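Local coordinates for MccF (Escherichia coli, PDB 4IIY), which is probably a serine carboxypeptidase of the S66 family that gives its host self-immunity to the antibiotic microcin C7, at residues B[78-83]-B[99-104]; B[296-302]-B[328-334]; B[35-40]-B[135-140]. The protein carries 1 engineered substitution. One frame throughout, in Å; residues are numbered along the deposited sequence. Where two conformers were deposited one is given.

Near the N terminus, residues 35-40 run ahead of strand 45-49, and contact 3 joins them to residues 135-140, where helix 131-136 leads into strand 140-143. The loop it closes holds contact 1 nested within it. There strand 76-79 and the turn after it meet helix 94-105. The two contacts touch through Leu-104 and Lys-139. Both belong to the part of the fold built on the sheet that includes strands 76-79, 45-49, 110-115 and 140-143. Contact 2 follows in series and joins strands 297-301 and 330-334 of the other large sheet. Its centre lies about 35 Å from that of contact 1 and about 28 Å from that of contact 3.

Contact 1 (B[78-83]-B[99-104]); sequences VSGKLT and QEFNEL
Glu-100 on helix 94-105 reaches into the turn that follows strand 76-79. Its OE2 accepts a hydrogen bond from Leu-82 N at 2.9 Å. The N-H comes from above the carboxylate plane, 55° out of it. The CG of Glu-100 stands anti to its own backbone N (chi1 -177°) and the chain stays extended, which carries the carboxylate from the helix to the turn backbone. Leu-82 CB and CG also lie against this carboxylate. OE1, the other oxygen, takes a hydrogen bond from Ser-50 N, just after strand 45-49. One buried carboxylate thus ties two backbone segments to the helix.

Two waters add bridges. One joins Lys-81 N to Glu-100 O. The other donates to Glu-100 OE2 at 2.8 Å and to Thr-83 OG1. The type I turn from Gly-80 to Thr-83 is closed by Thr-83 N and Thr-83 OG1, which both reach Gly-80 O from one face of its plane.

The charged pair is looser. Lys-81 NZ forms a salt bridge with Glu-103 OE2 at 3.3 Å, and its hydrogen bonds to this oxygen and to Gln-99 OE1 are both weak. The lysine chain bends at chi3 (-80°) and crosses Glu-103 at about a right angle.

Apolar contact is sparse. Val-78 CG1 meets Leu-104 CD2 at 4.2 Å. Leu-104 also packs on Ile-110 and Ile-113 of strand 110-115. This is helix-on-sheet packing at the edge of a parallel alpha/beta layer, in the LD-carboxypeptidase N-terminal domain.

Contact 2 (B[296-302]-B[328-334]); sequences SAIILGK and IPVLDGF. With EDO (1,2-ethanediol), chain L.
Leu-300 O takes two backbone donors, Gly-333 N at 2.8 Å and Phe-334 N at 3.0 Å. This forked acceptor marks a beta bulge, where the register slips by one residue. Gly-333 has phi 109°, and a CB there would jam against the preceding carbonyl. Before the bulge the pairing is regular: Leu-300 N bonds to Leu-331 O at 2.9 Å, nearly along the C=O axis. Packing is tight across the bulge too, with Ile-299 CG2 meeting Phe-334 CB at 3.5 Å.

The strands are parallel neighbours in a beta-alpha-beta unit with helix 315-323. Ile-298, Leu-300 and Val-330 share one face, and Val-330 touches Tyr-316 and Leu-319 of that helix. The start of the contact is looser and partly exposed. Ile-298 CD1 meets Ile-328 CG2 at 3.9 Å, and Ala-297 CB lies 4.2 Å from Pro-329 CG.

At the other end Lys-302 bends at chi4 (65°), and its NZ donates to Gly-333 O at 2.8 Å. NZ also has a salt bridge to Asp-335 and a hydrogen bond to Asn-227. A methionine here would probably leave Gly-333 O without this donor and Asp-335 without its charged mate. Next to it, Gly-301 lies close to Glu-270, a predicted charge-relay residue. Gly-301 O accepts from an ethanediol, probably from the crystallisation liquor.

Contact 3 (B[35-40]-B[135-140]); sequences LLAAPL and IANPKI. With EDO (1,2-ethanediol), chain P.
Ile-140 packs against residues 37-40, and its long branch does most of the touching. From CB the chain turns with CG1 anti to the carbonyl carbon and beside the backbone N (chi1 -61°), which sends this branch toward the loop. CG1 meets Ala-38 O at 3.6 Å and Ala-37 CB at 4.0 Å. Beyond it the chain is extended, and CD1 at the tip comes to 3.5 Å from Ala-38 O. Ile-140 CD1 also lies near Leu-40 N. Ile-140 CD1 meets Leu-40 CB at 3.9 Å. The branch therefore runs along the loop backbone from Ala-37 to Leu-40. Beyond the two segments, Ile-140 and Leu-40 both pack on Leu-190 of helix 178-191, so that helix covers the same apolar cluster.

Ala-37 faces the other segment directly. Its CB sits 3.3 Å from Lys-139 C, close over the peptide group that leads into Ile-140. This is the closest approach between the two segments. Further back, the ring of Pro-138 lies beside the loop backbone, with its CB 3.9 Å from Leu-36 O. At the more open end, Leu-35 CD2 reaches Ile-135 CA at 4.0 Å, at the end of helix 131-136.

The two backbones are bridged by water. One water accepts from Ala-38 N and donates to Pro-138 O at 2.7 Å. The CB of Lys-139 is directed away from the loop, and its NZ bonds to the carbonyls of Asn-107 and Ile-110.

The N-terminal loop thus packs by apolar contact and one water bridge across the connection from helix 131-136 into strand 140-143. That helix-to-strand step belongs to the parallel alpha/beta part of the LD-carboxypeptidase N-terminal domain.

Contact 1 (B[78-83]-B[99-104])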
ATOM      1  N   VAL B  78      16.537  28.381   3.047  1.00 11.60           N
ATOM      2  CA  VAL B  78      17.286  27.702   4.094  1.00 12.03           C
ATOM      3  C   VAL B  78      17.307  26.208   3.776  1.00 10.43           C
ATOM      4  O   VAL B  78      16.261  25.564   3.641  1.00 11.37           O
ATOM      5  CB  VAL B  78      16.668  27.931   5.488  1.00 12.95           C
ATOM      6  CG1 VAL B  78      17.340  27.048   6.538  1.00 14.34           C
ATOM      7  CG2 VAL B  78      16.763  29.402   5.882  1.00 17.91           C
ATOM      8  N   SER B  79      18.507  25.663   3.646  1.00  9.02           N
ATOM      9  CA  SER B  79      18.680  24.255   3.329  0.55 10.65           C
ATOM     10  C   SER B  79      18.593  23.390   4.581  1.00 10.23           C
ATOM     11  O   SER B  79      19.318  23.611   5.545  1.00 12.01           O
ATOM     12  CB  SER B  79      20.040  24.063   2.661  0.55 13.14           C
ATOM     13  OG  SER B  79      20.257  22.715   2.301  0.55 16.66           O
ATOM     14  N   GLY B  80      17.716  22.393   4.564  1.00  9.37           N
ATOM     15  CA  GLY B  80      17.632  21.458   5.673  1.00 10.19           C
ATOM     16  C   GLY B  80      18.946  20.723   5.874  1.00  8.25           C
ATOM     17  O   GLY B  80      19.738  20.576   4.945  1.00  8.96           O
ATOM     18  N   LYS B  81      19.179  20.243   7.090  1.00  9.16           N
ATOM     19  CA  LYS B  81      20.476  19.660   7.442  1.00 10.36           C
ATOM     20  C   LYS B  81      20.834  18.358   6.704  1.00 10.41           C
ATOM     21  O   LYS B  81      21.991  17.937   6.740  1.00 12.38           O
ATOM     22  CB  LYS B  81      20.579  19.454   8.955  1.00 16.37           C
ATOM     23  CG  LYS B  81      19.663  18.356   9.472  1.00 16.79           C
ATOM     24  CD  LYS B  81      19.528  18.382  10.986  1.00 27.22           C
ATOM     25  CE  LYS B  81      20.707  17.732  11.676  1.00 34.45           C
ATOM     26  NZ  LYS B  81      20.299  17.191  13.007  1.00 34.25           N
ATOM     27  N   LEU B  82      19.878  17.719   6.026  1.00  9.17           N
ATOM     28  CA  LEU B  82      20.189  16.499   5.264  1.00  9.22           C
ATOM     29  C   LEU B  82      20.458  16.770   3.781  1.00  8.75           C
ATOM     30  O   LEU B  82      20.683  15.845   2.996  1.00  9.32           O
ATOM     31  CB  LEU B  82      19.086  15.445   5.424  1.00  9.18           C
ATOM     32  CG  LEU B  82      18.891  14.950   6.856  1.00 10.03           C
ATOM     33  CD1 LEU B  82      17.762  13.928   6.923  1.00  9.41           C
ATOM     34  CD2 LEU B  82      20.173  14.356   7.426  1.00 13.73           C
ATOM     35  N   THR B  83      20.434  18.038   3.394  1.00  8.75           N
ATOM     36  CA  THR B  83      20.754  18.389   2.017  1.00  9.44           C
ATOM     37  C   THR B  83      22.155  17.896   1.669  1.00  9.19           C
ATOM     38  O   THR B  83      23.108  18.100   2.424  1.00 10.77           O
ATOM     39  CB  THR B  83      20.644  19.898   1.803  1.00  9.82           C
ATOM     40  OG1 THR B  83      19.302  20.304   2.105  1.00 10.15           O
ATOM     41  CG2 THR B  83      20.972  20.284   0.369  1.00 10.57           C
ATOM     42  N   GLN B  99      14.444  15.119  12.848  1.00  9.00           N
ATOM     43  CA  GLN B  99      15.216  16.260  13.344  1.00  9.60           C
ATOM     44  C   GLN B  99      15.338  17.351  12.284  1.00  9.10           C
ATOM     45  O   GLN B  99      15.225  18.542  12.588  1.00  9.37           O
ATOM     46  CB  GLN B  99      16.625  15.810  13.746  1.00 12.06           C
ATOM     47  CG  GLN B  99      16.706  14.851  14.927  1.00 22.41           C
ATOM     48  CD  GLN B  99      18.040  14.104  15.001  1.00 27.64           C
ATOM     49  OE1 GLN B  99      19.029  14.493  14.371  1.00 30.02           O
ATOM     50  NE2 GLN B  99      18.066  13.024  15.774  1.00 26.02           N
ATOM     51  N   GLU B 100      15.603  16.956  11.041  1.00  8.11           N
ATOM     52  CA  GLU B 100      15.753  17.933   9.968  1.00  8.90           C
ATOM     53  C   GLU B 100      14.497  18.800   9.872  1.00  8.39           C
ATOM     54  O   GLU B 100      14.568  20.023   9.750  1.00  9.14           O
ATOM     55  CB  GLU B 100      15.992  17.244   8.624  1.00  8.34           C
ATOM     56  CG  GLU B 100      16.216  18.273   7.508  1.00  9.66           C
ATOM     57  CD  GLU B 100      16.290  17.703   6.103  1.00  8.56           C
ATOM     58  OE1 GLU B 100      15.491  16.800   5.761  1.00  8.64           O
ATOM     59  OE2 GLU B 100      17.142  18.194   5.331  1.00  9.60           O
ATOM     60  N   PHE B 101      13.340  18.148   9.918  1.00  8.40           N
ATOM     61  CA  PHE B 101      12.068  18.852   9.820  1.00  8.73           C
ATOM     62  C   PHE B 101      11.837  19.742  11.046  1.00  8.23           C
ATOM     63  O   PHE B 101      11.480  20.916  10.924  1.00  8.26           O
ATOM     64  CB  PHE B 101      10.916  17.849   9.658  1.00  8.41           C
ATOM     65  CG  PHE B 101       9.576  18.491   9.430  1.00  8.09           C
ATOM     66  CD1 PHE B 101       8.789  18.903  10.499  1.00  9.35           C
ATOM     67  CD2 PHE B 101       9.095  18.683   8.139  1.00 10.17           C
ATOM     68  CE1 PHE B 101       7.545  19.503  10.281  1.00  9.31           C
ATOM     69  CE2 PHE B 101       7.859  19.276   7.914  1.00 11.36           C
ATOM     70  CZ  PHE B 101       7.085  19.682   8.986  1.00  9.55           C
ATOM     71  N   ASN B 102      12.048  19.178  12.233  1.00  8.19           N
ATOM     72  CA  ASN B 102      11.818  19.933  13.460  1.00  8.71           C
ATOM     73  C   ASN B 102      12.670  21.201  13.509  1.00  9.78           C
ATOM     74  O   ASN B 102      12.211  22.252  13.963  1.00 10.23           O
ATOM     75  CB  ASN B 102      12.076  19.070  14.700  1.00  9.60           C
ATOM     76  CG  ASN B 102      11.002  18.011  14.921  1.00  8.47           C
ATOM     77  OD1 ASN B 102       9.873  18.150  14.470  1.00 10.79           O
ATOM     78  ND2 ASN B 102      11.362  16.947  15.625  1.00 10.08           N
ATOM     79  N   GLU B 103      13.903  21.104  13.027  1.00  9.24           N
ATOM     80  CA  GLU B 103      14.811  22.249  13.049  1.00 11.53           C
ATOM     81  C   GLU B 103      14.296  23.412  12.204  1.00 10.33           C
ATOM     82  O   GLU B 103      14.528  24.575  12.528  1.00 12.55           O
ATOM     83  CB  GLU B 103      16.215  21.832  12.619  1.00 13.42           C
ATOM     84  CG  GLU B 103      16.940  21.040  13.691  1.00 15.60           C
ATOM     85  CD  GLU B 103      18.332  20.621  13.265  1.00 28.51           C
ATOM     86  OE1 GLU B 103      18.713  20.912  12.113  1.00 35.57           O
ATOM     87  OE2 GLU B 103      19.043  19.997  14.079  1.00 33.41           O
ATOM     88  N   LEU B 104      13.567  23.111  11.138  1.00  9.47           N
ATOM     89  CA  LEU B 104      12.953  24.165  10.346  1.00  9.34           C
ATOM     90  C   LEU B 104      11.785  24.796  11.100  1.00 10.42           C
ATOM     91  O   LEU B 104      11.597  26.012  11.045  1.00 11.46           O
ATOM     92  CB  LEU B 104      12.516  23.642   8.975  1.00  9.82           C
ATOM     93  CG  LEU B 104      13.634  23.062   8.104  1.00 11.08           C
ATOM     94  CD1 LEU B 104      13.054  22.523   6.803  1.00 11.50           C
ATOM     95  CD2 LEU B 104      14.726  24.086   7.819  1.00 10.98           C
TER
HETATM   96  O   HOH W   1      17.231  21.106   9.088  1.00 10.98           O
HETATM   97  O   HOH W   2      17.052  18.391   2.577  1.00  9.51           O

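Contact 2 (B[296-302]-B[328-334])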
ATOM      1  N   SER B 296     -19.324  13.488   0.024  1.00  8.83           N
ATOM      2  CA  SER B 296     -20.332  14.079  -0.853  0.57 10.23           C
ATOM      3  C   SER B 296     -19.836  14.307  -2.278  1.00 10.20           C
ATOM      4  O   SER B 296     -20.633  14.546  -3.191  1.00  9.68           O
ATOM      5  CB  SER B 296     -20.862  15.380  -0.259  0.57 11.23           C
ATOM      6  OG  SER B 296     -21.514  15.143   0.976  0.57 10.87           O
ATOM      7  N   ALA B 297     -18.524  14.219  -2.483  1.00  9.93           N
ATOM      8  CA  ALA B 297     -17.931  14.316  -3.813  1.00  8.76           C
ATOM      9  C   ALA B 297     -16.518  13.753  -3.734  1.00  8.14           C
ATOM     10  O   ALA B 297     -15.943  13.634  -2.647  1.00  8.60           O
ATOM     11  CB  ALA B 297     -17.909  15.772  -4.305  1.00  9.20           C
ATOM     12  N   ILE B 298     -15.973  13.412  -4.896  1.00  8.33           N
ATOM     13  CA  ILE B 298     -14.599  12.942  -5.010  1.00  8.47           C
ATOM     14  C   ILE B 298     -13.881  13.766  -6.069  1.00  7.44           C
ATOM     15  O   ILE B 298     -14.433  14.017  -7.145  1.00  8.82           O
ATOM     16  CB  ILE B 298     -14.558  11.453  -5.416  1.00  8.34           C
ATOM     17  CG1 ILE B 298     -15.225  10.592  -4.338  1.00  9.10           C
ATOM     18  CG2 ILE B 298     -13.118  10.995  -5.672  1.00 10.78           C
ATOM     19  CD1 ILE B 298     -15.652   9.238  -4.840  1.00 11.56           C
ATOM     20  N   ILE B 299     -12.659  14.190  -5.748  1.00  7.86           N
ATOM     21  CA  ILE B 299     -11.752  14.803  -6.711  1.00  7.41           C
ATOM     22  C   ILE B 299     -10.637  13.812  -7.022  1.00  7.42           C
ATOM     23  O   ILE B 299      -9.913  13.382  -6.112  1.00  8.16           O
ATOM     24  CB  ILE B 299     -11.112  16.079  -6.149  1.00  7.80           C
ATOM     25  CG1 ILE B 299     -12.177  17.102  -5.728  1.00  8.70           C
ATOM     26  CG2 ILE B 299     -10.134  16.690  -7.163  1.00  8.49           C
ATOM     27  CD1 ILE B 299     -11.621  18.215  -4.854  1.00  9.65           C
ATOM     28  N   LEU B 300     -10.515  13.423  -8.289  1.00  7.90           N
ATOM     29  CA  LEU B 300      -9.390  12.606  -8.730  1.00  6.67           C
ATOM     30  C   LEU B 300      -8.370  13.523  -9.387  1.00  7.72           C
ATOM     31  O   LEU B 300      -8.673  14.180 -10.400  1.00  8.80           O
ATOM     32  CB  LEU B 300      -9.829  11.557  -9.754  1.00  8.59           C
ATOM     33  CG  LEU B 300     -10.923  10.570  -9.345  1.00  8.29           C
ATOM     34  CD1 LEU B 300     -11.254   9.660 -10.519  1.00 10.27           C
ATOM     35  CD2 LEU B 300     -10.509   9.745  -8.127  1.00  9.34           C
ATOM     36  N   GLY B 301      -7.166  13.599  -8.830  1.00  7.41           N
ATOM     37  CA  GLY B 301      -6.094  14.296  -9.521  1.00  7.72           C
ATOM     38  C   GLY B 301      -5.701  13.532 -10.778  1.00  8.01           C
ATOM     39  O   GLY B 301      -5.836  12.303 -10.838  1.00  8.25           O
ATOM     40  N   LYS B 302      -5.212  14.232 -11.799  1.00  7.28           N
ATOM     41  CA  LYS B 302      -4.731  13.521 -12.984  1.00  8.16           C
ATOM     42  C   LYS B 302      -3.661  12.513 -12.566  1.00  7.50           C
ATOM     43  O   LYS B 302      -2.748  12.842 -11.812  1.00  8.52           O
ATOM     44  CB  LYS B 302      -4.137  14.481 -14.018  1.00  8.96           C
ATOM     45  CG  LYS B 302      -5.140  15.407 -14.698  1.00  7.98           C
ATOM     46  CD  LYS B 302      -4.482  16.097 -15.896  1.00  8.95           C
ATOM     47  CE  LYS B 302      -5.482  16.852 -16.751  1.00  8.84           C
ATOM     48  NZ  LYS B 302      -6.103  17.984 -16.011  1.00  8.50           N
ATOM     49  N   ILE B 328     -22.017   9.294  -6.509  1.00 12.42           N
ATOM     50  CA  ILE B 328     -21.214  10.351  -5.913  1.00 10.68           C
ATOM     51  C   ILE B 328     -20.670  11.171  -7.068  1.00 10.82           C
ATOM     52  O   ILE B 328     -20.083  10.619  -8.001  1.00 11.54           O
ATOM     53  CB  ILE B 328     -20.023   9.793  -5.106  1.00 10.25           C
ATOM     54  CG1 ILE B 328     -20.514   8.840  -4.012  1.00 12.13           C
ATOM     55  CG2 ILE B 328     -19.201  10.925  -4.512  1.00 11.95           C
ATOM     56  CD1 ILE B 328     -19.403   8.294  -3.132  1.00 12.84           C
ATOM     57  N   PRO B 329     -20.867  12.492  -7.033  1.00  9.74           N
ATOM     58  CA  PRO B 329     -20.303  13.275  -8.137  1.00 10.99           C
ATOM     59  C   PRO B 329     -18.775  13.321  -8.064  1.00  9.00           C
ATOM     60  O   PRO B 329     -18.191  13.347  -6.969  1.00  9.62           O
ATOM     61  CB  PRO B 329     -20.924  14.660  -7.952  1.00 14.41           C
ATOM     62  CG  PRO B 329     -21.327  14.717  -6.522  1.00 15.62           C
ATOM     63  CD  PRO B 329     -21.636  13.312  -6.082  1.00 10.75           C
ATOM     64  N   VAL B 330     -18.137  13.332  -9.229  1.00  9.02           N
ATOM     65  CA  VAL B 330     -16.687  13.222  -9.310  1.00  8.82           C
ATOM     66  C   VAL B 330     -16.105  14.281 -10.239  1.00  9.47           C
ATOM     67  O   VAL B 330     -16.559  14.428 -11.381  1.00  9.50           O
ATOM     68  CB  VAL B 330     -16.263  11.833  -9.835  1.00 10.06           C
ATOM     69  CG1 VAL B 330     -14.756  11.780 -10.012  1.00  9.85           C
ATOM     70  CG2 VAL B 330     -16.729  10.734  -8.897  1.00 11.08           C
ATOM     71  N   LEU B 331     -15.103  15.012  -9.752  1.00  8.39           N
ATOM     72  CA  LEU B 331     -14.289  15.876 -10.592  1.00  7.95           C
ATOM     73  C   LEU B 331     -13.105  15.013 -11.000  1.00  7.71           C
ATOM     74  O   LEU B 331     -12.245  14.702 -10.166  1.00  9.14           O
ATOM     75  CB  LEU B 331     -13.842  17.113  -9.818  1.00 10.00           C
ATOM     76  CG  LEU B 331     -13.137  18.232 -10.589  1.00 13.85           C
ATOM     77  CD1 LEU B 331     -12.784  19.389  -9.669  1.00 13.71           C
ATOM     78  CD2 LEU B 331     -11.896  17.736 -11.288  1.00 18.84           C
ATOM     79  N   ASP B 332     -13.093  14.581 -12.258  1.00  7.09           N
ATOM     80  CA  ASP B 332     -12.047  13.693 -12.743  1.00  8.62           C
ATOM     81  C   ASP B 332     -10.985  14.464 -13.508  1.00  8.05           C
ATOM     82  O   ASP B 332     -11.232  14.929 -14.617  1.00 10.68           O
ATOM     83  CB  ASP B 332     -12.646  12.623 -13.651  1.00  9.95           C
ATOM     84  CG  ASP B 332     -11.618  11.609 -14.117  1.00 12.16           C
ATOM     85  OD1 ASP B 332     -10.529  11.543 -13.516  1.00 13.87           O
ATOM     86  OD2 ASP B 332     -11.907  10.871 -15.079  1.00 16.27           O
ATOM     87  N   GLY B 333      -9.796  14.594 -12.928  1.00  8.70           N
ATOM     88  CA  GLY B 333      -8.679  15.212 -13.616  1.00  8.68           C
ATOM     89  C   GLY B 333      -8.279  16.585 -13.110  1.00  8.59           C
ATOM     90  O   GLY B 333      -7.815  17.422 -13.879  1.00  8.86           O
ATOM     91  N   PHE B 334      -8.434  16.834 -11.817  1.00  8.51           N
ATOM     92  CA  PHE B 334      -7.944  18.076 -11.226  1.00  8.74           C
ATOM     93  C   PHE B 334      -6.414  18.131 -11.323  1.00  6.92           C
ATOM     94  O   PHE B 334      -5.731  17.117 -11.124  1.00  7.91           O
ATOM     95  CB  PHE B 334      -8.425  18.182  -9.767  1.00  7.98           C
ATOM     96  CG  PHE B 334      -8.166  19.519  -9.104  1.00  8.20           C
ATOM     97  CD1 PHE B 334      -8.572  20.711  -9.685  1.00  8.69           C
ATOM     98  CD2 PHE B 334      -7.569  19.566  -7.855  1.00  8.31           C
ATOM     99  CE1 PHE B 334      -8.348  21.923  -9.045  1.00  9.47           C
ATOM    100  CE2 PHE B 334      -7.355  20.770  -7.208  1.00  9.81           C
ATOM    101  CZ  PHE B 334      -7.743  21.955  -7.808  1.00 10.20           C
TER
HETATM  102  C1  EDO L 402      -6.217   9.404  -9.204  1.00 10.07           C
HETATM  103  O1  EDO L 402      -4.974   9.896  -9.735  1.00  7.65           O
HETATM  104  C2  EDO L 402      -6.790   8.279 -10.054  1.00 13.35           C
HETATM  105  O2  EDO L 402      -5.952   7.118  -9.947  1.00 11.76           O

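Contact 3 (B[35-40]-B[135-140])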
ATOM      1  N   LEU B  35      -6.312  25.699  12.724  1.00 14.03           N
ATOM      2  CA  LEU B  35      -5.110  26.471  12.989  1.00 12.75           C
ATOM      3  C   LEU B  35      -4.532  26.940  11.655  1.00 10.84           C
ATOM      4  O   LEU B  35      -4.352  26.129  10.742  1.00 11.78           O
ATOM      5  CB  LEU B  35      -4.107  25.605  13.748  1.00 13.55           C
ATOM      6  CG  LEU B  35      -2.738  26.201  14.065  1.00 14.85           C
ATOM      7  CD1 LEU B  35      -2.861  27.398  15.005  1.00 18.26           C
ATOM      8  CD2 LEU B  35      -1.830  25.144  14.667  1.00 18.41           C
ATOM      9  N   LEU B  36      -4.255  28.239  11.548  1.00 10.83           N
ATOM     10  CA  LEU B  36      -3.803  28.841  10.291  1.00 11.01           C
ATOM     11  C   LEU B  36      -2.405  29.430  10.385  1.00 12.08           C
ATOM     12  O   LEU B  36      -2.057  30.086  11.371  1.00 13.92           O
ATOM     13  CB  LEU B  36      -4.769  29.943   9.853  1.00 12.33           C
ATOM     14  CG  LEU B  36      -6.237  29.561   9.708  1.00 12.01           C
ATOM     15  CD1 LEU B  36      -7.033  30.771   9.237  1.00 16.63           C
ATOM     16  CD2 LEU B  36      -6.402  28.391   8.740  1.00 12.99           C
ATOM     17  N   ALA B  37      -1.602  29.198   9.352  1.00 11.18           N
ATOM     18  CA  ALA B  37      -0.281  29.812   9.250  1.00 10.40           C
ATOM     19  C   ALA B  37      -0.384  31.236   8.708  1.00 11.34           C
ATOM     20  O   ALA B  37      -1.367  31.599   8.056  1.00 11.84           O
ATOM     21  CB  ALA B  37       0.616  28.974   8.345  1.00 11.82           C
ATOM     22  N   ALA B  38       0.643  32.040   8.976  1.00 13.44           N
ATOM     23  CA  ALA B  38       0.765  33.353   8.350  1.00 13.56           C
ATOM     24  C   ALA B  38       0.941  33.203   6.839  1.00 13.23           C
ATOM     25  O   ALA B  38       1.546  32.233   6.366  1.00 11.96           O
ATOM     26  CB  ALA B  38       1.943  34.115   8.943  1.00 15.32           C
ATOM     27  N   PRO B  39       0.428  34.167   6.068  1.00 12.78           N
ATOM     28  CA  PRO B  39       0.530  34.065   4.611  1.00 13.29           C
ATOM     29  C   PRO B  39       1.954  34.291   4.114  1.00 11.60           C
ATOM     30  O   PRO B  39       2.783  34.876   4.811  1.00 12.83           O
ATOM     31  CB  PRO B  39      -0.391  35.186   4.121  1.00 15.06           C
ATOM     32  CG  PRO B  39      -0.370  36.195   5.235  1.00 16.67           C
ATOM     33  CD  PRO B  39      -0.300  35.375   6.496  1.00 15.12           C
ATOM     34  N   LEU B  40       2.225  33.818   2.903  1.00 10.68           N
ATOM     35  CA  LEU B  40       3.504  34.049   2.248  1.00  8.89           C
ATOM     36  C   LEU B  40       3.546  35.463   1.654  1.00 10.20           C
ATOM     37  O   LEU B  40       2.505  36.041   1.329  1.00 10.73           O
ATOM     38  CB  LEU B  40       3.707  33.016   1.139  1.00 11.34           C
ATOM     39  CG  LEU B  40       5.090  32.901   0.505  1.00 10.64           C
ATOM     40  CD1 LEU B  40       6.092  32.378   1.511  1.00 11.72           C
ATOM     41  CD2 LEU B  40       5.036  31.982  -0.715  1.00 11.47           C
ATOM     42  N   ILE B 135       2.401  23.733  16.661  1.00 11.39           N
ATOM     43  CA  ILE B 135       1.270  24.513  17.140  1.00 13.06           C
ATOM     44  C   ILE B 135       1.701  25.908  17.587  1.00 14.21           C
ATOM     45  O   ILE B 135       1.021  26.895  17.300  1.00 16.94           O
ATOM     46  CB  ILE B 135       0.552  23.780  18.283  1.00 12.70           C
ATOM     47  CG1 ILE B 135      -0.142  22.531  17.735  1.00 13.41           C
ATOM     48  CG2 ILE B 135      -0.450  24.700  18.977  1.00 14.21           C
ATOM     49  CD1 ILE B 135      -0.547  21.536  18.798  1.00 15.99           C
ATOM     50  N   ALA B 136       2.841  25.987  18.265  1.00 13.37           N
ATOM     51  CA  ALA B 136       3.336  27.262  18.786  1.00 15.59           C
ATOM     52  C   ALA B 136       3.828  28.186  17.675  1.00 15.01           C
ATOM     53  O   ALA B 136       3.789  29.411  17.809  1.00 18.38           O
ATOM     54  CB  ALA B 136       4.453  27.023  19.802  1.00 14.13           C
ATOM     55  N   ASN B 137       4.296  27.589  16.583  1.00 13.56           N
ATOM     56  CA  ASN B 137       4.927  28.324  15.491  1.00 16.26           C
ATOM     57  C   ASN B 137       4.373  27.867  14.146  1.00 13.64           C
ATOM     58  O   ASN B 137       5.092  27.247  13.360  1.00 13.55           O
ATOM     59  CB  ASN B 137       6.444  28.099  15.505  1.00 17.53           C
ATOM     60  CG  ASN B 137       7.057  28.297  16.882  1.00 23.93           C
ATOM     61  OD1 ASN B 137       7.340  29.424  17.291  1.00 26.26           O
ATOM     62  ND2 ASN B 137       7.269  27.198  17.604  1.00 21.58           N
ATOM     63  N   PRO B 138       3.091  28.147  13.883  1.00 12.51           N
ATOM     64  CA  PRO B 138       2.504  27.630  12.640  1.00 12.53           C
ATOM     65  C   PRO B 138       3.198  28.208  11.413  1.00 12.59           C
ATOM     66  O   PRO B 138       3.523  29.401  11.375  1.00 14.79           O
ATOM     67  CB  PRO B 138       1.039  28.077  12.716  1.00 15.88           C
ATOM     68  CG  PRO B 138       0.972  29.089  13.817  1.00 20.88           C
ATOM     69  CD  PRO B 138       2.099  28.807  14.749  1.00 16.41           C
ATOM     70  N   LYS B 139       3.447  27.352  10.429  1.00 10.52           N
ATOM     71  CA  LYS B 139       4.061  27.766   9.173  1.00  9.53           C
ATOM     72  C   LYS B 139       3.322  27.088   8.033  1.00  9.24           C
ATOM     73  O   LYS B 139       2.570  26.137   8.252  1.00  9.62           O
ATOM     74  CB  LYS B 139       5.548  27.386   9.134  1.00 10.43           C
ATOM     75  CG  LYS B 139       6.403  28.092  10.201  1.00 10.65           C
ATOM     76  CD  LYS B 139       7.837  27.579  10.195  1.00 12.02           C
ATOM     77  CE  LYS B 139       8.597  28.006  11.446  1.00 12.53           C
ATOM     78  NZ  LYS B 139       8.678  29.491  11.603  1.00 15.07           N
ATOM     79  N   ILE B 140       3.526  27.592   6.822  1.00  9.27           N
ATOM     80  CA  ILE B 140       3.018  26.939   5.629  1.00  8.80           C
ATOM     81  C   ILE B 140       3.853  25.690   5.360  1.00  7.20           C
ATOM     82  O   ILE B 140       5.056  25.784   5.123  1.00 10.06           O
ATOM     83  CB  ILE B 140       3.112  27.879   4.417  1.00  8.49           C
ATOM     84  CG1 ILE B 140       2.265  29.137   4.650  1.00  9.61           C
ATOM     85  CG2 ILE B 140       2.689  27.148   3.137  1.00  9.81           C
ATOM     86  CD1 ILE B 140       2.559  30.258   3.679  1.00 12.00           C
TER
HETATM   87  C1  EDO P 406       4.429  38.412   6.729  1.00 23.01           C
HETATM   88  O1  EDO P 406       3.183  37.958   7.275  1.00 31.29           O
HETATM   89  C2  EDO P 406       4.715  37.718   5.400  1.00 21.29           C
HETATM   90  O2  EDO P 406       5.011  36.328   5.603  1.00 19.29           O
HETATM   91  O   HOH W   3       2.183  31.730  11.472  1.00 20.89           O